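Local atomic coordinates of N-alpha-acetyltransferase 35, NatC auxiliary subunit (PDB entry 6YGA), a protein that serves as the auxiliary subunit of the yeast NatC complex, which acetylates the N-terminal methionine of the L-A virus Gag protein. Residues Phe482-Gln487 and Tyr540-Ile545. Residues are numbered along the deposited sequence; the frame is centred on the assembly and turned at random.
With EDO (1,2-ethanediol), chain C; EDO (1,2-ethanediol), chain D.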
loop_
_atom_site.group_PDB
_atom_site.type_symbol
_atom_site.label_atom_id
_atom_site.label_comp_id
_atom_site.label_asym_id
_atom_site.label_seq_id
_atom_site.Cartn_x
_atom_site.Cartn_y
_atom_site.Cartn_z
ATOM N N PHE B 482 17.359 -13.733 -26.114
ATOM C CA PHE B 482 18.513 -13.034 -25.559
ATOM C C PHE B 482 19.337 -13.950 -24.663
ATOM O O PHE B 482 20.569 -13.973 -24.756
ATOM C CB PHE B 482 18.039 -11.797 -24.792
ATOM C CG PHE B 482 19.089 -11.175 -23.914
ATOM C CD1 PHE B 482 20.057 -10.337 -24.450
ATOM C CD2 PHE B 482 19.092 -11.410 -22.547
ATOM C CE1 PHE B 482 21.016 -9.756 -23.640
ATOM C CE2 PHE B 482 20.050 -10.833 -21.732
ATOM C CZ PHE B 482 21.012 -10.005 -22.279
ATOM N N LEU B 483 18.677 -14.720 -23.793
ATOM C CA LEU B 483 19.417 -15.612 -22.904
ATOM C C LEU B 483 20.113 -16.723 -23.681
ATOM O O LEU B 483 21.223 -17.135 -23.321
ATOM C CB LEU B 483 18.486 -16.205 -21.852
ATOM C CG LEU B 483 17.986 -15.263 -20.760
ATOM C CD1 LEU B 483 16.978 -15.990 -19.894
ATOM C CD2 LEU B 483 19.143 -14.725 -19.920
ATOM N N LYS B 484 19.479 -17.223 -24.744
ATOM C CA LYS B 484 20.087 -18.301 -25.519
ATOM C C LYS B 484 21.355 -17.824 -26.216
ATOM O O LYS B 484 22.361 -18.544 -26.251
ATOM C CB LYS B 484 19.086 -18.849 -26.538
ATOM C CG LYS B 484 19.533 -20.141 -27.200
ATOM C CD LYS B 484 19.709 -21.238 -26.162
ATOM C CE LYS B 484 20.405 -22.458 -26.736
ATOM N NZ LYS B 484 20.519 -23.530 -25.708
ATOM N N ASP B 485 21.324 -16.608 -26.770
ATOM C CA ASP B 485 22.522 -16.030 -27.368
ATOM C C ASP B 485 23.596 -15.782 -26.317
ATOM O O ASP B 485 24.784 -16.011 -26.569
ATOM C CB ASP B 485 22.170 -14.733 -28.096
ATOM C CG ASP B 485 21.191 -14.947 -29.244
ATOM O OD1 ASP B 485 20.918 -16.115 -29.598
ATOM O OD2 ASP B 485 20.693 -13.943 -29.793
ATOM N N SER B 486 23.197 -15.312 -25.129
ATOM C CA SER B 486 24.159 -15.126 -24.047
ATOM C C SER B 486 24.847 -16.438 -23.692
ATOM O O SER B 486 26.065 -16.471 -23.486
ATOM C CB SER B 486 23.466 -14.540 -22.815
ATOM O OG SER B 486 22.890 -13.276 -23.090
ATOM N N GLN B 487 24.084 -17.532 -23.622
ATOM C CA GLN B 487 24.667 -18.817 -23.254
ATOM C C GLN B 487 25.537 -19.379 -24.370
ATOM O O GLN B 487 26.501 -20.102 -24.095
ATOM C CB GLN B 487 23.569 -19.814 -22.880
ATOM C CG GLN B 487 24.092 -21.037 -22.146
ATOM C CD GLN B 487 22.997 -22.005 -21.764
ATOM O OE1 GLN B 487 22.238 -22.470 -22.615
ATOM N NE2 GLN B 487 22.908 -22.317 -20.475
ATOM N N TYR B 540 19.526 -22.231 -15.752
ATOM C CA TYR B 540 18.353 -22.097 -14.896
ATOM C C TYR B 540 17.420 -21.000 -15.398
ATOM O O TYR B 540 16.196 -21.177 -15.406
ATOM C CB TYR B 540 18.784 -21.818 -13.456
ATOM C CG TYR B 540 17.701 -21.197 -12.603
ATOM C CD1 TYR B 540 16.574 -21.922 -12.241
ATOM C CD2 TYR B 540 17.808 -19.884 -12.157
ATOM C CE1 TYR B 540 15.579 -21.358 -11.462
ATOM C CE2 TYR B 540 16.818 -19.311 -11.373
ATOM C CZ TYR B 540 15.705 -20.054 -11.029
ATOM O OH TYR B 540 14.710 -19.499 -10.252
ATOM N N LEU B 541 17.977 -19.860 -15.817
ATOM C CA LEU B 541 17.145 -18.774 -16.326
ATOM C C LEU B 541 16.387 -19.201 -17.575
ATOM O O LEU B 541 15.227 -18.817 -17.768
ATOM C CB LEU B 541 18.003 -17.544 -16.618
ATOM C CG LEU B 541 18.630 -16.837 -15.414
ATOM C CD1 LEU B 541 19.481 -15.667 -15.874
ATOM C CD2 LEU B 541 17.554 -16.373 -14.442
ATOM N N LEU B 542 17.026 -19.994 -18.437
ATOM C CA LEU B 542 16.348 -20.476 -19.635
ATOM C C LEU B 542 15.201 -21.409 -19.277
ATOM O O LEU B 542 14.128 -21.348 -19.888
ATOM C CB LEU B 542 17.344 -21.170 -20.561
ATOM C CG LEU B 542 18.208 -20.235 -21.408
ATOM C CD1 LEU B 542 19.366 -20.988 -22.044
ATOM C CD2 LEU B 542 17.353 -19.570 -22.473
ATOM N N LYS B 543 15.404 -22.277 -18.282
ATOM C CA LYS B 543 14.329 -23.164 -17.846
ATOM C C LYS B 543 13.191 -22.381 -17.203
ATOM O O LYS B 543 12.016 -22.706 -17.408
ATOM C CB LYS B 543 14.865 -24.217 -16.876
ATOM C CG LYS B 543 15.148 -25.557 -17.524
ATOM C CD LYS B 543 15.012 -26.698 -16.528
ATOM C CE LYS B 543 15.010 -28.036 -17.246
ATOM N NZ LYS B 543 13.900 -28.126 -18.237
ATOM N N GLU B 544 13.514 -21.349 -16.422
ATOM C CA GLU B 544 12.459 -20.570 -15.784
ATOM C C GLU B 544 11.679 -19.752 -16.805
ATOM O O GLU B 544 10.447 -19.682 -16.736
ATOM C CB GLU B 544 13.039 -19.659 -14.706
ATOM C CG GLU B 544 11.982 -18.783 -14.054
ATOM C CD GLU B 544 12.460 -18.112 -12.785
ATOM O OE1 GLU B 544 13.452 -17.355 -12.847
ATOM O OE2 GLU B 544 11.842 -18.344 -11.725
ATOM N N ILE B 545 12.374 -19.129 -17.760
ATOM C CA ILE B 545 11.678 -18.289 -18.729
ATOM C C ILE B 545 10.849 -19.140 -19.683
ATOM O O ILE B 545 9.801 -18.697 -20.169
ATOM C CB ILE B 545 12.673 -17.385 -19.484
ATOM C CG1 ILE B 545 11.920 -16.302 -20.256
ATOM C CG2 ILE B 545 13.539 -18.192 -20.435
ATOM C CD1 ILE B 545 11.013 -15.455 -19.377
HETATM C C1 EDO C . 8.055 -19.278 -14.035
HETATM O O1 EDO C . 7.180 -18.142 -14.092
HETATM C C2 EDO C . 8.801 -19.310 -12.708
HETATM O O2 EDO C . 9.285 -18.004 -12.377
HETATM C C1 EDO D . 10.468 -15.461 -8.239
HETATM O O1 EDO D . 9.398 -14.510 -8.215
HETATM C C2 EDO D . 10.672 -15.959 -9.665
HETATM O O2 EDO D . 11.808 -16.830 -9.714
#
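Leu542 and Leu483 reach past each other between two helical segments that run nearly antiparallel, their local axes 10.0 Å apart at closest approach and their directions 161° apart. CD2 of Leu542 presses on CB of Leu483 at 3.6 Å and lies close to the backbone at Lys484, whereas its CD1 turns to the amide of Gln487, with OE1 3.3 Å away. Leu483 returns the approach: with CG anti to its carbonyl carbon (chi1 -72°), it sends CD1 to CB of Leu541 at 3.8 Å and CD2 towards that residue's CD1, the two leucines crossing at about a right angle. CD1 of Leu483 also meets CG2 of Ile545 at 4.1 Å. Branched aliphatic chains suit this buried seam, where no hydrogen bond joins the segments. At its margin Lys484 lays its methylene CD across Leu542 CD1, an apolar stem carrying an exposed charge. Gln487, extended beyond CG, has the NE2 end of its buried amide gripped by Lys535 O and Asn539 OD1, which probably helps fix its turn. The contact pairs helices 465-506 and 511-564, successive arms of a long helical hairpin in the TPR-like region, while Phe441 of helix 433-456 packs against both Leu483 and Leu541, and Phe371 of helix 360-372 touches Leu483.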